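Local coordinates for protein leucyl aminopeptidase (Trypanosoma brucei brucei, PDB 5NTD) that probably removes N-terminal residues such as leucine from peptides, as a hexameric M17 aminopeptidase holding two manganese ions and inhibited by bestatin, at residues Tyr22-Cys27 and Val202-Gln207; Thr206-Arg211 and Val319-Leu324; Gly374-Gly379 and Met460-Glu465. One frame throughout, in Å; residues are numbered along the deposited sequence.

Contacts 1 and 2 lie side by side, their centres 9 Å apart, because both use helix 196-214 and share Thr-206 and Gln-207; Ser-205 of contact 1 probably hydrogen-bonds to the Cys-321 carbonyl of contact 2. Contact 1 fastens this helix to the loop leading into strand 26-30, at an edge of the six-stranded N-terminal sheet, and contact 2 packs it on helix 314-328 of the catalytic domain, so one helix bridges the two halves of the subunit. Contact 3, last along the chain, joins helix 374-387 to the segment around strand 460-461 beside the manganese site, its centre 26 Å from contact 2 and 35 Å from contact 1.

Contact 1 of 3, residues Tyr22-Cys27 and Val202-Gln207; sequences YKTNVC and VATSTQ
Gln-207 reaches from helix 196-214 into the loop Tyr-22 to Asn-25, and its amide meets the polar side chains of Tyr-22, Thr-24 and Asn-25. OE1 of Gln-207 accepts two hydrogen bonds, one from Tyr-22 OH at 2.5 Å and one from Thr-24 OG1 at 2.8 Å. The two hydroxyls come from opposite faces of the amide, both well out of its plane, so the oxygen is held from both faces. Its NE2 donates to Asn-25 OD1 at 2.7 Å, in the plane of both amides, which lie only 24° apart; the same nitrogen also bonds to Ala-158 O. With its chain extended beyond CG, glutamine has the length to reach the loop and carries the acceptor and donor needed at one end.

Thr-24 is well suited to its place because its hydroxyl works twice. With OG1 anti to the backbone N (chi1 -178°), it donates to Gln-207 and accepts from Val-26 N at 3.0 Å, closing an ST turn that leads into strand 26-30. Its methyl CG2 packs against Thr-204 OG1 at 3.3 Å, a hydroxyl already committed to Glu-200 O one helical turn back. Asn-25 ND2 is likewise taken, by Ser-182 O next to the neighbouring strand 183-188. Tyrosine contributes more than its hydroxyl: CE2 of Tyr-22 lies 3.6 Å from Gln-207 CB, covering the aliphatic start of the side chain. At the end of the turn, Val-26 and the small Ala-203 bring their CB atoms to 4.5 Å.

The buried amide of Gln-207 thus has its oxygen and its nitrogen both satisfied; hydroxyl donors at OE1 and carbonyl acceptors at NE2 settle which way round it sits, and together they hold the entry to the edge strand at one position on the helix.

Contact 2 of 3, residues Thr206-Arg211 and Val319-Leu324; sequences TQLCQR and VFCGFL
Cys-321 points its sulfur at the backbone of helix 196-214, with SG 3.5 Å from Cys-209 N and 3.8 Å from Cys-209 CB. The same SG lies 3.8 Å from Leu-208 CG, so one compact thiol, suited to so close an approach, fills the angle between two successive residues. Leu-208, with CG anti to its own backbone nitrogen (chi1 176°), carries CD2 across to Leu-324 CD1 at 3.6 Å, the two side chains crossing nearly at right angles. Phe-320 closes this patch, its CE2 at 4.3 Å from Leu-208 CD2, while CG of Leu-324 rests over one face of its ring near the rim.

This is a near-antiparallel helix pair: the axes of the two segments run at 155° and approach to 9.1 Å, helped by the two small cysteines at the nearest CA pair. Helix 222-236 adds a third side, with Tyr-232 touching both Leu-208 and Leu-324. On the far side of helix 314-328, Val-319 and Phe-323 settle on strand 334-344 of the central catalytic sheet.

Contact 3 of 3, residues Gly374-Gly379 and Met460-Glu465; sequences GRIVLG and MTNLME. With BCT (bicarbonate ion), chain B.
Ile-376 and Asn-462, whose CA atoms are 7.2 Å apart, mark where the first turn of helix 374-387 passes the loop that follows strand 460-461. Asn-462 presents its backbone oxygen to Arg-375, 3.2 Å from CD, and its side chain to Ile-376, whose CD1 sits 3.6 Å from ND2. That amide is employed in holding the approach to the helix: OD1 accepts from Ile-368 N, and ND2 gives its hydrogens to Asn-369 O and Ala-372 O. Asparagine suits the spot because one short group can serve both kinds of backbone partner, and the isoleucine methyl pads it.

Arg-375 lies along the loop and turns its guanidinium toward the bound bicarbonate. A bend at chi3 (68°) brings NE almost straight onto O2 of the bicarbonate at 2.6 Å, with an N-H...O angle of 173°, while NH2 meets O3 at 3.2 Å, the ion lying at the edge of the guanidinium. O2 also accepts from the Arg-375 backbone N. Gly-374 N donates to bicarbonate O1 at 2.8 Å. Glycine fits here because O1 takes up the space a beta carbon would need.

The result is an anion site at the N-terminus of a helix, where the helix end and the arginine charge probably both steady the ion. It belongs to the M17 active site: Asp-371 and Glu-373, just ahead of the helix, bind manganese, and in relatives a bicarbonate held by the corresponding arginine is thought to act as a general base.

At the guanidinium edge, near its plane, Met-464 CE approaches NH1 to 3.6 Å, and Ala-475 and Phe-478 of helix 471-480 also touch Arg-375. The side chain of Leu-463, between Asn-462 and Met-464 in sequence, is about 4 Å from the bound bestatin (nearest atoms).

Contact 1 of 3, residues Tyr22-Cys27 and Val202-Gln207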
# COMPACT_ATOMS: atom_id res chain seq x y z
N TYR G 22 -45.27 -0.65 -5.16
CA TYR G 22 -44.59 -0.78 -6.44
C TYR G 22 -45.36 -1.70 -7.38
O TYR G 22 -45.75 -2.80 -7.01
CB TYR G 22 -43.13 -1.26 -6.30
CG TYR G 22 -42.49 -1.32 -7.65
CD1 TYR G 22 -42.09 -0.18 -8.29
CD2 TYR G 22 -42.39 -2.52 -8.32
CE1 TYR G 22 -41.57 -0.22 -9.59
CE2 TYR G 22 -41.90 -2.57 -9.62
CZ TYR G 22 -41.49 -1.41 -10.25
OH TYR G 22 -40.98 -1.48 -11.50
N LYS G 23 -45.61 -1.21 -8.58
CA LYS G 23 -46.22 -2.00 -9.66
C LYS G 23 -45.28 -1.96 -10.88
O LYS G 23 -44.64 -0.95 -11.17
CB LYS G 23 -47.67 -1.57 -10.05
N THR G 24 -45.19 -3.07 -11.58
CA THR G 24 -44.28 -3.18 -12.71
C THR G 24 -44.74 -2.40 -13.93
O THR G 24 -45.89 -2.12 -14.10
CB THR G 24 -44.06 -4.63 -13.16
OG1 THR G 24 -43.10 -4.66 -14.24
CG2 THR G 24 -45.37 -5.26 -13.63
N ASN G 25 -43.79 -2.06 -14.77
CA ASN G 25 -44.05 -1.37 -16.03
C ASN G 25 -44.18 -2.36 -17.20
O ASN G 25 -44.33 -1.96 -18.35
CB ASN G 25 -42.87 -0.43 -16.38
CG ASN G 25 -41.58 -1.23 -16.57
OD1 ASN G 25 -41.27 -2.07 -15.76
ND2 ASN G 25 -40.86 -1.00 -17.65
N VAL G 26 -44.05 -3.64 -16.91
CA VAL G 26 -44.04 -4.67 -17.97
C VAL G 26 -45.36 -5.43 -18.00
O VAL G 26 -45.89 -5.83 -16.97
CB VAL G 26 -42.88 -5.68 -17.77
CG1 VAL G 26 -42.74 -6.62 -18.97
CG2 VAL G 26 -41.57 -4.96 -17.55
N CYS G 27 -45.85 -5.64 -19.20
CA CYS G 27 -46.97 -6.58 -19.41
C CYS G 27 -46.62 -7.55 -20.53
O CYS G 27 -45.63 -7.40 -21.23
CB CYS G 27 -48.28 -5.86 -19.73
SG CYS G 27 -48.17 -4.80 -21.18
N VAL G 202 -43.74 -12.00 -11.32
CA VAL G 202 -42.27 -12.27 -11.38
C VAL G 202 -41.48 -11.00 -11.71
O VAL G 202 -40.52 -10.66 -11.05
CB VAL G 202 -41.94 -13.36 -12.42
CG1 VAL G 202 -40.44 -13.50 -12.64
CG2 VAL G 202 -42.50 -14.69 -11.95
N ALA G 203 -41.93 -10.33 -12.76
CA ALA G 203 -41.28 -9.09 -13.20
C ALA G 203 -41.34 -8.04 -12.11
O ALA G 203 -40.37 -7.31 -11.86
CB ALA G 203 -41.92 -8.55 -14.44
N THR G 204 -42.47 -8.00 -11.43
CA THR G 204 -42.64 -7.05 -10.30
C THR G 204 -41.60 -7.32 -9.20
O THR G 204 -41.02 -6.39 -8.65
CB THR G 204 -44.08 -7.14 -9.73
OG1 THR G 204 -44.98 -6.84 -10.80
CG2 THR G 204 -44.30 -6.13 -8.58
N SER G 205 -41.42 -8.59 -8.86
CA SER G 205 -40.47 -8.98 -7.81
C SER G 205 -39.01 -8.69 -8.23
O SER G 205 -38.21 -8.25 -7.42
CB SER G 205 -40.63 -10.43 -7.42
OG SER G 205 -41.63 -10.56 -6.42
N THR G 206 -38.68 -8.94 -9.49
CA THR G 206 -37.36 -8.59 -10.01
C THR G 206 -37.08 -7.08 -9.83
O THR G 206 -36.01 -6.68 -9.39
CB THR G 206 -37.24 -8.92 -11.49
OG1 THR G 206 -37.38 -10.33 -11.65
CG2 THR G 206 -35.87 -8.50 -12.06
N GLN G 207 -38.09 -6.28 -10.16
CA GLN G 207 -37.98 -4.81 -10.13
C GLN G 207 -38.05 -4.22 -8.73
O GLN G 207 -37.36 -3.25 -8.43
CB GLN G 207 -39.01 -4.16 -11.00
CG GLN G 207 -38.75 -4.45 -12.47
CD GLN G 207 -39.79 -3.85 -13.39
OE1 GLN G 207 -40.91 -3.55 -12.97
NE2 GLN G 207 -39.43 -3.70 -14.65

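Contact 2 of 3, residues Thr206-Arg211 and Val319-Leu324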
# COMPACT_ATOMS: atom_id res chain seq x y z
N THR G 206 -38.68 -8.94 -9.49
CA THR G 206 -37.36 -8.59 -10.01
C THR G 206 -37.08 -7.08 -9.83
O THR G 206 -36.01 -6.68 -9.39
CB THR G 206 -37.24 -8.92 -11.49
OG1 THR G 206 -37.38 -10.33 -11.65
CG2 THR G 206 -35.87 -8.50 -12.06
N GLN G 207 -38.09 -6.28 -10.16
CA GLN G 207 -37.98 -4.81 -10.13
C GLN G 207 -38.05 -4.22 -8.73
O GLN G 207 -37.36 -3.25 -8.43
CB GLN G 207 -39.01 -4.16 -11.00
CG GLN G 207 -38.75 -4.45 -12.47
CD GLN G 207 -39.79 -3.85 -13.39
OE1 GLN G 207 -40.91 -3.55 -12.97
NE2 GLN G 207 -39.43 -3.70 -14.65
N LEU G 208 -38.84 -4.82 -7.86
CA LEU G 208 -38.85 -4.40 -6.44
C LEU G 208 -37.47 -4.69 -5.83
O LEU G 208 -36.93 -3.89 -5.10
CB LEU G 208 -39.94 -5.11 -5.65
CG LEU G 208 -39.96 -4.81 -4.16
CD1 LEU G 208 -40.12 -3.32 -3.91
CD2 LEU G 208 -41.10 -5.56 -3.49
N CYS G 209 -36.96 -5.87 -6.12
CA CYS G 209 -35.64 -6.31 -5.65
C CYS G 209 -34.58 -5.32 -6.13
O CYS G 209 -33.78 -4.80 -5.35
CB CYS G 209 -35.33 -7.69 -6.14
SG CYS G 209 -33.76 -8.37 -5.52
N GLN G 210 -34.67 -4.99 -7.40
CA GLN G 210 -33.81 -3.96 -8.01
C GLN G 210 -33.90 -2.63 -7.29
O GLN G 210 -32.89 -1.97 -6.99
CB GLN G 210 -34.15 -3.78 -9.47
CG GLN G 210 -33.12 -3.00 -10.25
CD GLN G 210 -33.67 -2.53 -11.59
OE1 GLN G 210 -33.23 -2.97 -12.64
NE2 GLN G 210 -34.60 -1.59 -11.55
N ARG G 211 -35.12 -2.25 -6.96
CA ARG G 211 -35.39 -0.96 -6.30
C ARG G 211 -34.72 -0.90 -4.95
O ARG G 211 -34.08 0.08 -4.59
CB ARG G 211 -36.90 -0.74 -6.16
CG ARG G 211 -37.27 0.65 -5.66
CD ARG G 211 -38.79 0.88 -5.64
NE ARG G 211 -39.07 2.21 -5.15
CZ ARG G 211 -38.88 3.33 -5.85
NH1 ARG G 211 -38.49 3.29 -7.12
NH2 ARG G 211 -39.07 4.51 -5.25
N VAL G 319 -34.46 -12.88 -1.14
CA VAL G 319 -35.35 -13.78 -0.42
C VAL G 319 -36.70 -13.12 -0.13
O VAL G 319 -37.74 -13.75 -0.20
CB VAL G 319 -34.75 -14.35 0.88
CG1 VAL G 319 -33.52 -15.17 0.56
CG2 VAL G 319 -34.44 -13.28 1.91
N PHE G 320 -36.66 -11.84 0.19
CA PHE G 320 -37.90 -11.10 0.44
C PHE G 320 -38.81 -11.15 -0.77
O PHE G 320 -39.98 -11.45 -0.68
CB PHE G 320 -37.61 -9.64 0.79
CG PHE G 320 -38.84 -8.83 1.03
CD1 PHE G 320 -39.77 -9.20 1.99
CD2 PHE G 320 -39.09 -7.66 0.29
CE1 PHE G 320 -40.90 -8.43 2.23
CE2 PHE G 320 -40.22 -6.89 0.52
CZ PHE G 320 -41.14 -7.29 1.49
N CYS G 321 -38.25 -10.84 -1.94
CA CYS G 321 -39.06 -10.73 -3.16
C CYS G 321 -39.47 -12.12 -3.68
O CYS G 321 -40.54 -12.27 -4.25
CB CYS G 321 -38.36 -9.91 -4.20
SG CYS G 321 -38.18 -8.16 -3.72
N GLY G 322 -38.61 -13.09 -3.51
CA GLY G 322 -38.95 -14.49 -3.87
C GLY G 322 -40.12 -14.97 -3.02
O GLY G 322 -41.03 -15.64 -3.49
N PHE G 323 -40.06 -14.61 -1.75
CA PHE G 323 -41.16 -14.84 -0.80
C PHE G 323 -42.45 -14.17 -1.32
O PHE G 323 -43.51 -14.78 -1.32
CB PHE G 323 -40.81 -14.32 0.56
CG PHE G 323 -41.89 -14.51 1.58
CD1 PHE G 323 -41.92 -15.64 2.37
CD2 PHE G 323 -42.80 -13.51 1.83
CE1 PHE G 323 -42.87 -15.78 3.39
CE2 PHE G 323 -43.76 -13.63 2.83
CZ PHE G 323 -43.79 -14.77 3.61
N LEU G 324 -42.35 -12.90 -1.70
CA LEU G 324 -43.55 -12.15 -2.19
C LEU G 324 -44.15 -12.84 -3.40
O LEU G 324 -45.37 -12.99 -3.49
CB LEU G 324 -43.24 -10.72 -2.55
CG LEU G 324 -42.92 -9.79 -1.38
CD1 LEU G 324 -42.70 -8.38 -1.92
CD2 LEU G 324 -44.01 -9.80 -0.31

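Contact 3 of 3, residues Gly374-Gly379 and Met460-Glu465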
# COMPACT_ATOMS: atom_id res chain seq x y z
N GLY G 374 -21.26 -10.56 7.70
CA GLY G 374 -22.38 -11.21 7.05
C GLY G 374 -22.59 -12.59 7.59
O GLY G 374 -23.70 -12.99 7.92
N ARG G 375 -21.51 -13.32 7.70
CA ARG G 375 -21.59 -14.69 8.16
C ARG G 375 -22.09 -14.76 9.59
O ARG G 375 -22.75 -15.72 10.00
CB ARG G 375 -20.24 -15.39 8.00
CG ARG G 375 -19.19 -14.93 8.96
CD ARG G 375 -17.82 -15.40 8.51
NE ARG G 375 -17.41 -14.71 7.28
CZ ARG G 375 -16.35 -15.05 6.56
NH1 ARG G 375 -15.59 -16.08 6.93
NH2 ARG G 375 -16.08 -14.41 5.46
N ILE G 376 -21.76 -13.73 10.37
CA ILE G 376 -22.19 -13.66 11.79
C ILE G 376 -23.71 -13.46 11.88
O ILE G 376 -24.43 -14.13 12.59
CB ILE G 376 -21.48 -12.51 12.52
CG1 ILE G 376 -19.99 -12.87 12.69
CG2 ILE G 376 -22.12 -12.26 13.87
CD1 ILE G 376 -19.14 -11.77 13.24
N VAL G 377 -24.15 -12.51 11.13
CA VAL G 377 -25.55 -12.14 11.07
C VAL G 377 -26.40 -13.34 10.56
O VAL G 377 -27.43 -13.70 11.09
CB VAL G 377 -25.58 -10.86 10.20
CG1 VAL G 377 -26.55 -10.90 9.08
CG2 VAL G 377 -25.69 -9.63 11.08
N LEU G 378 -25.88 -14.00 9.55
CA LEU G 378 -26.51 -15.18 8.98
C LEU G 378 -26.51 -16.35 9.94
O LEU G 378 -27.40 -17.21 9.91
CB LEU G 378 -25.84 -15.58 7.67
CG LEU G 378 -26.06 -14.60 6.51
CD1 LEU G 378 -25.09 -14.89 5.39
CD2 LEU G 378 -27.49 -14.69 6.00
N GLY G 379 -25.48 -16.43 10.75
CA GLY G 379 -25.40 -17.50 11.78
C GLY G 379 -26.59 -17.46 12.74
O GLY G 379 -27.21 -18.47 13.06
N MET G 460 -15.00 -20.67 17.96
CA MET G 460 -14.46 -20.41 16.62
C MET G 460 -14.14 -18.94 16.42
O MET G 460 -14.60 -18.07 17.16
CB MET G 460 -15.47 -20.85 15.55
CG MET G 460 -16.72 -19.96 15.49
SD MET G 460 -18.06 -20.67 14.52
CE MET G 460 -18.64 -21.91 15.66
N THR G 461 -13.36 -18.67 15.38
CA THR G 461 -13.22 -17.29 14.86
C THR G 461 -14.28 -17.05 13.76
O THR G 461 -14.97 -17.96 13.35
CB THR G 461 -11.84 -17.04 14.24
OG1 THR G 461 -11.71 -17.86 13.07
CG2 THR G 461 -10.72 -17.39 15.24
N ASN G 462 -14.40 -15.80 13.33
CA ASN G 462 -15.20 -15.45 12.16
C ASN G 462 -14.42 -15.29 10.86
O ASN G 462 -14.96 -14.83 9.87
CB ASN G 462 -16.02 -14.20 12.41
CG ASN G 462 -15.23 -12.94 12.22
OD1 ASN G 462 -14.06 -12.84 12.62
ND2 ASN G 462 -15.88 -11.92 11.67
N LEU G 463 -13.14 -15.61 10.89
CA LEU G 463 -12.30 -15.44 9.72
C LEU G 463 -11.24 -16.49 9.65
O LEU G 463 -10.59 -16.82 10.62
CB LEU G 463 -11.65 -14.06 9.70
CG LEU G 463 -10.94 -13.67 8.39
CD1 LEU G 463 -11.95 -13.39 7.30
CD2 LEU G 463 -10.05 -12.45 8.54
N MET G 464 -11.02 -16.96 8.45
CA MET G 464 -10.01 -18.00 8.16
C MET G 464 -8.59 -17.52 8.49
O MET G 464 -8.24 -16.41 8.19
CB MET G 464 -10.02 -18.40 6.69
CG MET G 464 -11.38 -18.82 6.16
SD MET G 464 -11.65 -17.94 4.59
CE MET G 464 -12.37 -16.46 5.37
N GLU G 465 -7.83 -18.39 9.12
CA GLU G 465 -6.39 -18.18 9.34
C GLU G 465 -5.68 -17.98 8.00
O GLU G 465 -4.90 -17.06 7.84
CB GLU G 465 -5.78 -19.36 10.11
CG GLU G 465 -4.27 -19.31 10.39
CD GLU G 465 -3.80 -18.02 11.07
OE1 GLU G 465 -4.59 -17.37 11.79
OE2 GLU G 465 -2.62 -17.64 10.88
C BCT B . -18.68 -11.77 5.53
O1 BCT B . -19.49 -10.69 5.57
O2 BCT B . -18.80 -12.74 6.28
O3 BCT B . -17.71 -11.78 4.73